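Local coordinates for protein SusD homolog (PDB 3FDH) that probably binds glycans at the outer membrane as a SusD/RagB-family lipoprotein that works beside a sugar-importing partner, at residues D167-A170 against N171-E175; A238-D241 against I242-S245; A396-Y399 against F400-V404; T434-D437 against F438-M441. All blocks are in the same frame, centred on the assembly; numbering follows the deposited sequence.

Interaction 1. Residues D167-A170 against N171-E175; sequences DAIA and NLQKE
Q173 reaches back along the helix end and lays its side chain beside that of I169, the two pointing the same way. Its amide nitrogen NE2 donates to I169 O at 2.7 Å, an almost straight bond (170° at the hydrogen) in which the oxygen lies in the plane of the Q173 amide while the nitrogen sits well above the plane of the I169 carbonyl. CG of Q173 stands beside its own backbone N (chi1 -61°), which starts the side chain back toward the helix, and a bend at the amide (chi3 72°) swings NE2 onto the oxygen. I169 CG2 lies 3.8 Å from the same NE2. Q173 N donates to the next carbonyl oxygen, A170 O, at 3.2 Å.

K174 runs out extended, its CG, CD and CE passing A170 O, and NZ ends on N171 OD1 at 2.8 Å. The other end of that amide, N171 ND2, is held by E113 of helix 106-127, so both ends of the N171 side chain have a partner and its rotation is fixed. L172 packs against the A168 carbonyl oxygen, with CG 3.1 Å from A168 O, and continues toward W194 of helix 191-208.

The last regular helical bonds run from N171 N to D167 O and from L172 N to A168 O, at 2.9 and 2.8 Å. Beyond them the chain folds into a type I turn from N171 to K174. This is the C-terminal end of helix 154-171, packed against helices 106-127 and 191-208, where a glutamine side chain supplies a donor to a last-turn carbonyl.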
ATOM      1  N   ASP A 167       9.526   0.567 -20.901  1.00 31.11           N
ATOM      2  CA  ASP A 167      10.767  -0.174 -21.196  1.00 30.77           C
ATOM      3  C   ASP A 167      10.553  -1.612 -20.790  1.00 31.07           C
ATOM      4  O   ASP A 167      10.870  -2.550 -21.506  1.00 30.28           O
ATOM      5  CB  ASP A 167      11.948   0.361 -20.401  1.00 31.09           C
ATOM      6  CG  ASP A 167      12.438   1.711 -20.887  1.00 32.78           C
ATOM      7  OD1 ASP A 167      12.023   2.151 -21.975  1.00 32.09           O
ATOM      8  OD2 ASP A 167      13.251   2.337 -20.168  1.00 35.93           O
ATOM      9  N   ALA A 168      10.030  -1.750 -19.584  1.00 30.32           N
ATOM     10  CA  ALA A 168       9.716  -3.065 -19.025  1.00 30.35           C
ATOM     11  C   ALA A 168       8.801  -3.894 -19.928  1.00 30.79           C
ATOM     12  O   ALA A 168       9.022  -5.095 -20.160  1.00 31.20           O
ATOM     13  CB  ALA A 168       9.069  -2.918 -17.639  1.00 29.80           C
ATOM     14  N   ILE A 169       7.744  -3.259 -20.397  1.00 31.75           N
ATOM     15  CA  ILE A 169       6.742  -3.942 -21.233  1.00 31.49           C
ATOM     16  C   ILE A 169       7.390  -4.549 -22.461  1.00 32.07           C
ATOM     17  O   ILE A 169       7.054  -5.652 -22.881  1.00 33.04           O
ATOM     18  CB  ILE A 169       5.566  -3.001 -21.606  1.00 32.25           C
ATOM     19  CG1 ILE A 169       4.709  -2.738 -20.347  1.00 30.50           C
ATOM     20  CG2 ILE A 169       4.724  -3.596 -22.755  1.00 30.65           C
ATOM     21  CD1 ILE A 169       3.741  -1.579 -20.478  1.00 28.89           C
ATOM     22  N   ALA A 170       8.400  -3.858 -22.967  1.00 32.38           N
ATOM     23  CA  ALA A 170       9.107  -4.303 -24.156  1.00 31.73           C
ATOM     24  C   ALA A 170      10.095  -5.416 -23.812  1.00 32.44           C
ATOM     25  O   ALA A 170      10.141  -6.472 -24.448  1.00 31.58           O
ATOM     26  CB  ALA A 170       9.831  -3.135 -24.809  1.00 31.11           C
ATOM     27  N   ASN A 171      10.873  -5.172 -22.775  1.00 32.74           N
ATOM     28  CA  ASN A 171      11.926  -6.105 -22.400  1.00 33.09           C
ATOM     29  C   ASN A 171      11.395  -7.438 -21.886  1.00 32.34           C
ATOM     30  O   ASN A 171      11.985  -8.485 -22.106  1.00 32.55           O
ATOM     31  CB  ASN A 171      12.897  -5.474 -21.386  1.00 34.07           C
ATOM     32  CG  ASN A 171      13.870  -4.553 -22.037  1.00 33.69           C
ATOM     33  OD1 ASN A 171      14.327  -4.830 -23.152  1.00 30.92           O
ATOM     34  ND2 ASN A 171      14.219  -3.456 -21.363  1.00 30.66           N
ATOM     35  N   LEU A 172      10.258  -7.380 -21.226  1.00 31.88           N
ATOM     36  CA  LEU A 172       9.678  -8.573 -20.595  1.00 31.07           C
ATOM     37  C   LEU A 172       9.215  -9.562 -21.637  1.00 31.78           C
ATOM     38  O   LEU A 172       8.946 -10.724 -21.328  1.00 31.92           O
ATOM     39  CB  LEU A 172       8.507  -8.227 -19.676  1.00 30.27           C
ATOM     40  CG  LEU A 172       8.788  -7.601 -18.300  1.00 29.73           C
ATOM     41  CD1 LEU A 172       7.501  -7.005 -17.666  1.00 27.96           C
ATOM     42  CD2 LEU A 172       9.475  -8.629 -17.334  1.00 27.35           C
ATOM     43  N   GLN A 173       9.163  -9.102 -22.877  1.00 32.69           N
ATOM     44  CA  GLN A 173       8.685  -9.944 -23.973  1.00 32.47           C
ATOM     45  C   GLN A 173       9.813 -10.565 -24.728  1.00 32.72           C
ATOM     46  O   GLN A 173       9.598 -11.222 -25.731  1.00 34.07           O
ATOM     47  CB  GLN A 173       7.797  -9.160 -24.920  1.00 32.83           C
ATOM     48  CG  GLN A 173       6.553  -8.626 -24.217  1.00 36.27           C
ATOM     49  CD  GLN A 173       5.632  -7.862 -25.125  1.00 37.39           C
ATOM     50  OE1 GLN A 173       4.962  -8.442 -25.972  1.00 44.01           O
ATOM     51  NE2 GLN A 173       5.561  -6.555 -24.926  1.00 34.69           N
ATOM     52  N   LYS A 174      11.014 -10.360 -24.218  1.00 32.91           N
ATOM     53  CA  LYS A 174      12.225 -10.920 -24.840  1.00 32.73           C
ATOM     54  C   LYS A 174      12.710 -12.135 -24.091  1.00 32.98           C
ATOM     55  O   LYS A 174      11.912 -12.955 -23.661  1.00 33.82           O
ATOM     56  CB  LYS A 174      13.325  -9.872 -24.917  1.00 32.68           C
ATOM     57  CG  LYS A 174      12.865  -8.595 -25.640  1.00 32.11           C
ATOM     58  CD  LYS A 174      13.942  -7.550 -25.678  1.00 33.31           C
ATOM     59  CE  LYS A 174      13.432  -6.250 -26.272  1.00 37.52           C
ATOM     60  NZ  LYS A 174      14.299  -5.074 -25.979  1.00 38.56           N
ATOM     61  N   GLU A 175      14.019 -12.219 -23.906  1.00 33.75           N
ATOM     62  CA  GLU A 175      14.632 -13.357 -23.204  1.00 33.78           C
ATOM     63  C   GLU A 175      15.725 -13.032 -22.210  1.00 33.23           C
ATOM     64  O   GLU A 175      16.247 -11.931 -22.127  1.00 32.57           O
ATOM     65  CB  GLU A 175      15.308 -14.265 -24.201  1.00 35.64           C
ATOM     66  CG  GLU A 175      14.556 -14.456 -25.478  1.00 44.02           C
ATOM     67  CD  GLU A 175      13.724 -15.705 -25.508  1.00 50.66           C
ATOM     68  OE1 GLU A 175      12.858 -15.877 -24.614  1.00 53.91           O
ATOM     69  OE2 GLU A 175      13.948 -16.502 -26.461  1.00 54.92           O
TER

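Interaction 2. Residues A238-D241 against I242-S245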
ATOM      1  N   ALA A 238       0.500  -9.447  -7.735  1.00 27.83           N
ATOM      2  CA  ALA A 238       1.913  -9.273  -7.360  1.00 30.54           C
ATOM      3  C   ALA A 238       2.085  -9.402  -5.857  1.00 30.51           C
ATOM      4  O   ALA A 238       1.928  -8.446  -5.107  1.00 31.27           O
ATOM      5  CB  ALA A 238       2.417  -7.971  -7.842  1.00 27.82           C
ATOM      6  N   ALA A 239       2.374 -10.636  -5.473  1.00 30.32           N
ATOM      7  CA  ALA A 239       2.498 -11.019  -4.083  1.00 30.45           C
ATOM      8  C   ALA A 239       3.863 -11.572  -3.787  1.00 30.75           C
ATOM      9  O   ALA A 239       4.352 -12.451  -4.455  1.00 31.08           O
ATOM     10  CB  ALA A 239       1.447 -12.063  -3.737  1.00 27.79           C
ATOM     11  N   PHE A 240       4.438 -11.035  -2.736  1.00 30.05           N
ATOM     12  CA  PHE A 240       5.711 -11.506  -2.202  1.00 31.39           C
ATOM     13  C   PHE A 240       5.234 -12.442  -1.129  1.00 32.36           C
ATOM     14  O   PHE A 240       4.813 -11.996  -0.048  1.00 32.74           O
ATOM     15  CB  PHE A 240       6.493 -10.341  -1.624  1.00 31.31           C
ATOM     16  CG  PHE A 240       7.824 -10.712  -1.077  1.00 32.23           C
ATOM     17  CD1 PHE A 240       8.871 -11.009  -1.920  1.00 27.45           C
ATOM     18  CD2 PHE A 240       8.053 -10.705   0.292  1.00 38.32           C
ATOM     19  CE1 PHE A 240      10.114 -11.339  -1.432  1.00 33.15           C
ATOM     20  CE2 PHE A 240       9.310 -11.035   0.798  1.00 40.79           C
ATOM     21  CZ  PHE A 240      10.343 -11.373  -0.079  1.00 32.98           C
ATOM     22  N   ASP A 241       5.302 -13.737  -1.442  1.00 31.53           N
ATOM     23  CA  ASP A 241       4.692 -14.747  -0.624  1.00 33.47           C
ATOM     24  C   ASP A 241       5.701 -15.802  -0.202  1.00 35.31           C
ATOM     25  O   ASP A 241       5.493 -16.973  -0.436  1.00 35.11           O
ATOM     26  CB  ASP A 241       3.578 -15.360  -1.472  1.00 34.28           C
ATOM     27  CG  ASP A 241       2.541 -16.139  -0.660  1.00 42.36           C
ATOM     28  OD1 ASP A 241       2.533 -16.120   0.591  1.00 41.83           O
ATOM     29  OD2 ASP A 241       1.687 -16.770  -1.312  1.00 47.94           O
ATOM     30  N   ILE A 242       6.795 -15.367   0.402  1.00 35.38           N
ATOM     31  CA  ILE A 242       7.849 -16.300   0.795  1.00 37.26           C
ATOM     32  C   ILE A 242       8.029 -16.327   2.306  1.00 36.71           C
ATOM     33  O   ILE A 242       9.002 -16.866   2.827  1.00 34.54           O
ATOM     34  CB  ILE A 242       9.215 -15.998   0.069  1.00 38.83           C
ATOM     35  CG1 ILE A 242       9.881 -14.729   0.624  1.00 44.38           C
ATOM     36  CG2 ILE A 242       8.999 -15.892  -1.444  1.00 38.24           C
ATOM     37  CD1 ILE A 242      11.278 -14.417   0.037  1.00 47.42           C
ATOM     38  N   TYR A 243       7.063 -15.768   3.011  1.00 36.10           N
ATOM     39  CA  TYR A 243       7.163 -15.740   4.481  1.00 36.69           C
ATOM     40  C   TYR A 243       6.997 -17.120   5.105  1.00 37.71           C
ATOM     41  O   TYR A 243       6.280 -17.992   4.584  1.00 36.54           O
ATOM     42  CB  TYR A 243       6.173 -14.744   5.106  1.00 36.33           C
ATOM     43  CG  TYR A 243       6.378 -13.353   4.594  1.00 35.09           C
ATOM     44  CD1 TYR A 243       7.637 -12.768   4.618  1.00 35.99           C
ATOM     45  CD2 TYR A 243       5.317 -12.614   4.096  1.00 33.66           C
ATOM     46  CE1 TYR A 243       7.839 -11.475   4.141  1.00 33.17           C
ATOM     47  CE2 TYR A 243       5.492 -11.324   3.624  1.00 30.76           C
ATOM     48  CZ  TYR A 243       6.759 -10.762   3.639  1.00 33.36           C
ATOM     49  OH  TYR A 243       6.951  -9.478   3.187  1.00 32.13           O
ATOM     50  N   ASP A 244       7.706 -17.297   6.216  1.00 40.09           N
ATOM     51  CA  ASP A 244       7.617 -18.514   7.039  1.00 41.75           C
ATOM     52  C   ASP A 244       7.827 -18.256   8.532  1.00 43.82           C
ATOM     53  O   ASP A 244       7.959 -17.110   8.986  1.00 42.17           O
ATOM     54  CB  ASP A 244       8.571 -19.625   6.564  1.00 41.73           C
ATOM     55  CG  ASP A 244      10.042 -19.182   6.485  1.00 42.87           C
ATOM     56  OD1 ASP A 244      10.546 -18.477   7.386  1.00 45.46           O
ATOM     57  OD2 ASP A 244      10.714 -19.576   5.506  1.00 52.18           O
ATOM     58  N   SER A 245       7.881 -19.379   9.248  1.00 46.72           N
ATOM     59  CA  SER A 245       8.037 -19.418  10.705  1.00 48.52           C
ATOM     60  C   SER A 245       9.180 -18.536  11.089  1.00 48.57           C
ATOM     61  O   SER A 245       9.191 -17.939  12.153  1.00 49.92           O
ATOM     62  CB  SER A 245       8.412 -20.827  11.208  1.00 49.50           C
ATOM     63  OG  SER A 245       7.606 -21.863  10.656  1.00 56.40           O
TER
HETATM   64  O   HOH W   1       4.134 -15.551   2.509  1.00 32.36           O
HETATM   65  O   HOH W   2       4.970 -18.676   2.314  1.00 53.41           O
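F240 and Y243, three residues apart where strand 238-240 gives way to loop, meet as an offset edge-to-face aromatic pair. The edge of F240 is turned toward the face of Y243, with ring centroids 5.4 Å apart and planes at 74°. Y243 CZ lies in the plane of the F240 ring, 3.6 Å from F240 CD2, and the hydroxyl oxygen sits near the same edge. F240 sends CG anti to its nitrogen (chi1 -179°), whereas Y243 CG turns back beside its own N (chi1 -58°), and the two rings cross at about a right angle.

Apolar packing adds I242, whose side chain crosses that of F240 at a slant. Its CG1 lies 3.5 Å from F240 CZ; the still closer approach of the terminal methyl is doubtful in the model.

Water supplies the polar links. One molecule sits 2.6 Å from D241 OD1 and accepts from Y243 N at 3.0 Å, joining the carboxylate to the backbone two residues on. A second lies between the carbonyl oxygens, 2.7 Å from Y243 O and farther from D241 O.

The Y243 hydroxyl is hydrogen-bonded to T330 OG1, on the strand that pairs with 238-240, and helix 21-37 packs against both rings. The chemistry is therefore divided: aromatic carbon on the buried side, water-mediated links round D241, so the turn leaving the strand is held without a direct hydrogen bond across it.

Interaction 3. Residues A396-Y399 against F400-V404; sequences AGKY and FDDVV
The Y399 ring has V403 and V404 near it, both approaching obliquely and at different atoms. V403 brings CB to 3.7 Å from Y399 CE1, and V404 brings CG2 to 3.7 Å from CE2 of the same ring, so the valines meet opposite sides of the ring's outline. CG of Y399 is anti to the backbone nitrogen (chi1 161°), which carries the ring along the helix over the next turn, where Y274 of helix 265-274 also touches Y399 and V403. The F400 ring has D401 OD1 in plane at its edge, and that oxygen forms a salt bridge with K358 of helix 354-379.

K398 crosses D402 obliquely, four residues on. The lysine is extended as far as CE and then bends (chi4 55°), placing NZ on D402 OD2 in a very short salt bridge of 2.5 Å; CE is 3.2 Å from the same oxygen.

Along the backbone, F400 N and D401 N donate to A396 O and G397 O at 3.0 Å each, and D402 N to K398 O. Y399 O accepts from V403 N at 2.9 Å and more weakly from D402 N. The helix has a wider pi-type turn at 400-404.

The contact thus has two chemistries on one helix: Y399 and the valines make an apolar patch against neighbouring helices, while K398 and D402 pair on an exposed side, an i to i+4 bridge in which each charge probably offsets the other.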
ATOM      1  N   ALA A 396     -19.414 -13.924   0.619  1.00 31.52           N
ATOM      2  CA  ALA A 396     -18.968 -12.596   0.257  1.00 30.77           C
ATOM      3  C   ALA A 396     -19.862 -12.004  -0.822  1.00 31.62           C
ATOM      4  O   ALA A 396     -20.179 -10.815  -0.793  1.00 32.79           O
ATOM      5  CB  ALA A 396     -17.482 -12.572  -0.226  1.00 29.96           C
ATOM      6  N   GLY A 397     -20.168 -12.834  -1.810  1.00 29.84           N
ATOM      7  CA  GLY A 397     -21.037 -12.454  -2.938  1.00 29.36           C
ATOM      8  C   GLY A 397     -22.424 -12.068  -2.468  1.00 30.19           C
ATOM      9  O   GLY A 397     -23.027 -11.104  -2.959  1.00 29.98           O
ATOM     10  N   LYS A 398     -22.912 -12.813  -1.488  1.00 30.21           N
ATOM     11  CA  LYS A 398     -24.250 -12.585  -0.932  1.00 31.36           C
ATOM     12  C   LYS A 398     -24.289 -11.304  -0.137  1.00 32.47           C
ATOM     13  O   LYS A 398     -25.304 -10.597  -0.092  1.00 33.85           O
ATOM     14  CB  LYS A 398     -24.686 -13.739  -0.039  1.00 32.65           C
ATOM     15  CG  LYS A 398     -25.964 -13.433   0.729  1.00 38.11           C
ATOM     16  CD  LYS A 398     -26.498 -14.642   1.450  1.00 41.08           C
ATOM     17  CE  LYS A 398     -27.642 -14.244   2.388  1.00 43.86           C
ATOM     18  NZ  LYS A 398     -28.737 -13.514   1.678  1.00 47.08           N
ATOM     19  N   TYR A 399     -23.159 -11.019   0.492  1.00 31.33           N
ATOM     20  CA  TYR A 399     -23.021  -9.809   1.292  1.00 30.26           C
ATOM     21  C   TYR A 399     -23.041  -8.630   0.327  1.00 31.01           C
ATOM     22  O   TYR A 399     -23.651  -7.575   0.563  1.00 29.68           O
ATOM     23  CB  TYR A 399     -21.717  -9.809   2.105  1.00 30.02           C
ATOM     24  CG  TYR A 399     -21.386  -8.436   2.524  1.00 30.26           C
ATOM     25  CD1 TYR A 399     -22.112  -7.821   3.517  1.00 28.93           C
ATOM     26  CD2 TYR A 399     -20.359  -7.725   1.911  1.00 31.58           C
ATOM     27  CE1 TYR A 399     -21.818  -6.539   3.892  1.00 25.56           C
ATOM     28  CE2 TYR A 399     -20.088  -6.464   2.273  1.00 33.32           C
ATOM     29  CZ  TYR A 399     -20.823  -5.873   3.265  1.00 30.93           C
ATOM     30  OH  TYR A 399     -20.548  -4.584   3.653  1.00 27.83           O
ATOM     31  N   PHE A 400     -22.362  -8.814  -0.795  1.00 30.57           N
ATOM     32  CA  PHE A 400     -22.364  -7.747  -1.795  1.00 32.26           C
ATOM     33  C   PHE A 400     -23.805  -7.441  -2.261  1.00 31.86           C
ATOM     34  O   PHE A 400     -24.220  -6.289  -2.359  1.00 31.18           O
ATOM     35  CB  PHE A 400     -21.553  -8.103  -3.037  1.00 32.57           C
ATOM     36  CG  PHE A 400     -21.698  -7.070  -4.125  1.00 32.33           C
ATOM     37  CD1 PHE A 400     -20.871  -5.976  -4.160  1.00 32.48           C
ATOM     38  CD2 PHE A 400     -22.729  -7.164  -5.065  1.00 34.15           C
ATOM     39  CE1 PHE A 400     -21.020  -4.982  -5.113  1.00 30.90           C
ATOM     40  CE2 PHE A 400     -22.874  -6.169  -6.047  1.00 31.34           C
ATOM     41  CZ  PHE A 400     -22.009  -5.084  -6.063  1.00 31.76           C
ATOM     42  N   ASP A 401     -24.522  -8.516  -2.568  1.00 30.30           N
ATOM     43  CA  ASP A 401     -25.903  -8.468  -3.098  1.00 31.26           C
ATOM     44  C   ASP A 401     -26.860  -7.891  -2.070  1.00 32.17           C
ATOM     45  O   ASP A 401     -27.764  -7.113  -2.370  1.00 31.59           O
ATOM     46  CB  ASP A 401     -26.406  -9.869  -3.442  1.00 32.14           C
ATOM     47  CG  ASP A 401     -25.724 -10.492  -4.669  1.00 32.57           C
ATOM     48  OD1 ASP A 401     -25.059  -9.783  -5.466  1.00 35.01           O
ATOM     49  OD2 ASP A 401     -25.862 -11.728  -4.822  1.00 35.23           O
ATOM     50  N   ASP A 402     -26.609  -8.246  -0.825  1.00 31.94           N
ATOM     51  CA  ASP A 402     -27.532  -7.906   0.260  1.00 31.72           C
ATOM     52  C   ASP A 402     -27.330  -6.504   0.788  1.00 30.77           C
ATOM     53  O   ASP A 402     -28.273  -5.884   1.260  1.00 29.76           O
ATOM     54  CB  ASP A 402     -27.415  -8.903   1.436  1.00 31.59           C
ATOM     55  CG  ASP A 402     -28.163 -10.223   1.196  1.00 38.06           C
ATOM     56  OD1 ASP A 402     -28.843 -10.346   0.170  1.00 38.54           O
ATOM     57  OD2 ASP A 402     -28.072 -11.136   2.053  1.00 41.55           O
ATOM     58  N   VAL A 403     -26.113  -5.993   0.659  1.00 30.74           N
ATOM     59  CA  VAL A 403     -25.767  -4.716   1.258  1.00 30.16           C
ATOM     60  C   VAL A 403     -25.126  -3.683   0.317  1.00 29.96           C
ATOM     61  O   VAL A 403     -25.596  -2.542   0.191  1.00 30.20           O
ATOM     62  CB  VAL A 403     -24.791  -4.940   2.452  1.00 31.04           C
ATOM     63  CG1 VAL A 403     -24.299  -3.597   3.035  1.00 29.62           C
ATOM     64  CG2 VAL A 403     -25.442  -5.833   3.519  1.00 28.73           C
ATOM     65  N   VAL A 404     -24.071  -4.100  -0.358  1.00 29.81           N
ATOM     66  CA  VAL A 404     -23.304  -3.159  -1.169  1.00 28.45           C
ATOM     67  C   VAL A 404     -23.998  -2.720  -2.434  1.00 28.67           C
ATOM     68  O   VAL A 404     -23.905  -1.564  -2.830  1.00 29.71           O
ATOM     69  CB  VAL A 404     -21.864  -3.675  -1.515  1.00 28.91           C
ATOM     70  CG1 VAL A 404     -21.149  -2.652  -2.344  1.00 27.36           C
ATOM     71  CG2 VAL A 404     -21.033  -3.983  -0.248  1.00 23.37           C
TER

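Interaction 4. Residues T434-D437 against F438-M441; sequences TYND and FRRM
R439 lies across one face of the Y435 ring, its guanidinium nearly parallel to the ring at 14°. NE sits above the plane, offset toward the rim and 3.2 Å from Y435 CE2, and CD makes a CH-pi contact 3.9 Å from the ring centroid. A bend at chi3 (-68°) lays the group flat there. From that position NE gives a weak bond to Y435 O, and NH2 a weak one to N436 OD1 at 2.7 Å.

On another side of the helix, R440 NH2 donates to D437 OD1 at 2.9 Å, a straight salt bridge that the carboxylate receives from above its plane while its oxygen lies near the plane of the guanidinium; the two planes stand 78° apart. A water donates to the same OD1 at 2.7 Å and accepts from R440 NE at 2.8 Å, so it bridges the same carboxylate oxygen and guanidinium that the salt bridge joins. Selenomethionine M441 curls back, its CE 3.5 Å from D437 O.

Further out, carbonyls of L462 and D125 take R439 NH1 and NH2, with F126 in cation-pi contact; P461 O holds the Y435 hydroxyl, and N436 ND2 is hydrogen-bonded to E433 OE1. K420 pairs with D437 OD2 and E344 with R440 NH1, so these buried charges are met by opposite ones.

The backbone nitrogens of F438 to M441 each donate to the carbonyl four residues earlier, T434 to D437. This is a buried stretch of helix 431-443 in the mostly helical SusD-like fold, with arginines on two sides tying it to the surrounding helices and loops.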
ATOM      1  N   THR A 434      -3.664   3.062   0.089  1.00 26.96           N
ATOM      2  CA  THR A 434      -4.932   3.690   0.532  1.00 28.22           C
ATOM      3  C   THR A 434      -4.753   5.137   0.882  1.00 28.47           C
ATOM      4  O   THR A 434      -5.613   5.981   0.624  1.00 27.99           O
ATOM      5  CB  THR A 434      -5.521   2.995   1.670  1.00 29.37           C
ATOM      6  OG1 THR A 434      -5.944   1.713   1.195  1.00 28.54           O
ATOM      7  CG2 THR A 434      -6.736   3.782   2.207  1.00 27.85           C
ATOM      8  N   TYR A 435      -3.561   5.398   1.380  1.00 28.16           N
ATOM      9  CA  TYR A 435      -3.157   6.763   1.754  1.00 28.61           C
ATOM     10  C   TYR A 435      -2.950   7.669   0.514  1.00 29.47           C
ATOM     11  O   TYR A 435      -3.296   8.849   0.527  1.00 28.47           O
ATOM     12  CB  TYR A 435      -1.919   6.682   2.610  1.00 30.62           C
ATOM     13  CG  TYR A 435      -1.314   8.000   2.953  1.00 26.50           C
ATOM     14  CD1 TYR A 435      -1.931   8.861   3.878  1.00 32.89           C
ATOM     15  CD2 TYR A 435      -0.095   8.359   2.433  1.00 31.57           C
ATOM     16  CE1 TYR A 435      -1.363  10.068   4.197  1.00 27.52           C
ATOM     17  CE2 TYR A 435       0.485   9.540   2.760  1.00 26.32           C
ATOM     18  CZ  TYR A 435      -0.137  10.392   3.651  1.00 32.85           C
ATOM     19  OH  TYR A 435       0.516  11.546   3.942  1.00 29.95           O
ATOM     20  N   ASN A 436      -2.462   7.084  -0.564  1.00 30.44           N
ATOM     21  CA  ASN A 436      -2.404   7.762  -1.857  1.00 30.30           C
ATOM     22  C   ASN A 436      -3.819   8.058  -2.329  1.00 28.95           C
ATOM     23  O   ASN A 436      -4.113   9.170  -2.711  1.00 30.73           O
ATOM     24  CB  ASN A 436      -1.693   6.944  -2.921  1.00 32.04           C
ATOM     25  CG  ASN A 436      -0.219   6.787  -2.650  1.00 30.62           C
ATOM     26  OD1 ASN A 436       0.422   7.720  -2.134  1.00 29.58           O
ATOM     27  ND2 ASN A 436       0.334   5.599  -2.983  1.00 29.33           N
ATOM     28  N   ASP A 437      -4.706   7.060  -2.298  1.00 28.18           N
ATOM     29  CA  ASP A 437      -6.071   7.284  -2.758  1.00 27.90           C
ATOM     30  C   ASP A 437      -6.748   8.382  -1.956  1.00 29.10           C
ATOM     31  O   ASP A 437      -7.482   9.219  -2.476  1.00 30.28           O
ATOM     32  CB  ASP A 437      -6.936   6.027  -2.613  1.00 29.16           C
ATOM     33  CG  ASP A 437      -6.692   4.949  -3.722  1.00 27.63           C
ATOM     34  OD1 ASP A 437      -6.548   5.294  -4.915  1.00 31.20           O
ATOM     35  OD2 ASP A 437      -6.785   3.741  -3.407  1.00 34.49           O
ATOM     36  N   PHE A 438      -6.426   8.441  -0.667  1.00 30.27           N
ATOM     37  CA  PHE A 438      -7.129   9.373   0.234  1.00 28.88           C
ATOM     38  C   PHE A 438      -6.746  10.772  -0.127  1.00 27.74           C
ATOM     39  O   PHE A 438      -7.574  11.689  -0.238  1.00 29.03           O
ATOM     40  CB  PHE A 438      -6.766   9.124   1.734  1.00 28.04           C
ATOM     41  CG  PHE A 438      -7.591   9.952   2.670  1.00 28.82           C
ATOM     42  CD1 PHE A 438      -8.840   9.547   3.067  1.00 30.32           C
ATOM     43  CD2 PHE A 438      -7.155  11.168   3.075  1.00 31.07           C
ATOM     44  CE1 PHE A 438      -9.612  10.345   3.863  1.00 33.12           C
ATOM     45  CE2 PHE A 438      -7.908  11.958   3.880  1.00 35.69           C
ATOM     46  CZ  PHE A 438      -9.146  11.557   4.278  1.00 28.31           C
ATOM     47  N   ARG A 439      -5.460  10.932  -0.323  1.00 27.69           N
ATOM     48  CA  ARG A 439      -4.923  12.231  -0.652  1.00 27.69           C
ATOM     49  C   ARG A 439      -5.321  12.650  -2.080  1.00 28.31           C
ATOM     50  O   ARG A 439      -5.511  13.825  -2.387  1.00 25.04           O
ATOM     51  CB  ARG A 439      -3.400  12.257  -0.505  1.00 27.75           C
ATOM     52  CG  ARG A 439      -2.928  12.158   0.918  1.00 27.22           C
ATOM     53  CD  ARG A 439      -1.400  12.257   0.928  1.00 26.73           C
ATOM     54  NE  ARG A 439      -0.785  11.095   0.305  1.00 25.39           N
ATOM     55  CZ  ARG A 439       0.444  11.046  -0.163  1.00 26.15           C
ATOM     56  NH1 ARG A 439       1.171  12.129  -0.143  1.00 27.71           N
ATOM     57  NH2 ARG A 439       0.885   9.951  -0.716  1.00 28.40           N
ATOM     58  N   ARG A 440      -5.493  11.673  -2.944  1.00 28.66           N
ATOM     59  CA  ARG A 440      -5.883  11.981  -4.324  1.00 29.14           C
ATOM     60  C   ARG A 440      -7.299  12.507  -4.254  1.00 27.47           C
ATOM     61  O   ARG A 440      -7.617  13.497  -4.920  1.00 28.55           O
ATOM     62  CB  ARG A 440      -5.762  10.773  -5.237  1.00 30.80           C
ATOM     63  CG  ARG A 440      -6.362  10.977  -6.606  1.00 29.78           C
ATOM     64  CD  ARG A 440      -6.032   9.848  -7.549  1.00 30.87           C
ATOM     65  NE  ARG A 440      -6.479   8.551  -7.089  1.00 30.17           N
ATOM     66  CZ  ARG A 440      -7.685   8.039  -7.368  1.00 23.77           C
ATOM     67  NH1 ARG A 440      -8.577   8.740  -8.069  1.00 25.11           N
ATOM     68  NH2 ARG A 440      -8.002   6.862  -6.893  1.00 30.60           N
HETATM   69  N   MSE A 441      -8.149  11.836  -3.472  1.00 28.46           N
HETATM   70  CA  MSE A 441      -9.551  12.298  -3.261  1.00 27.37           C
HETATM   71  C   MSE A 441      -9.586  13.719  -2.715  1.00 28.65           C
HETATM   72  O   MSE A 441     -10.425  14.538  -3.110  1.00 28.90           O
HETATM   73  CB  MSE A 441     -10.319  11.408  -2.339  1.00 32.09           C
HETATM   74  CG  MSE A 441     -10.830  10.303  -3.166  1.00 19.81           C
HETATM   75 SE   MSE A 441     -11.883   8.843  -2.354  0.75 24.49          SE
HETATM   76  CE  MSE A 441     -10.562   7.795  -1.533  1.00 30.74           C
TER
HETATM   77  O   HOH W   3      -4.647   6.572  -6.364  1.00 23.72           O

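Overall arrangement
Going along the chain, the four contacts come strictly in series: none nests in or crosses another, and each closes only a local turn. Interaction 1 ends helix 154-171 between helices 106-127 and 191-208. Interaction 2, about 25 Å away between centres, turns the chain out of the strand paired with 330-331, beside helix 21-37. Interactions 3 and 4 lie within helices 393-410 and 431-443, their centres about 25 Å apart; the first faces helices 354-379 and 265-274, and both have neighbours on helix 412-423. Interaction 4, the most central, also reaches helices 106-127 and 191-208, the same two that flank interaction 1. No two contacts touch.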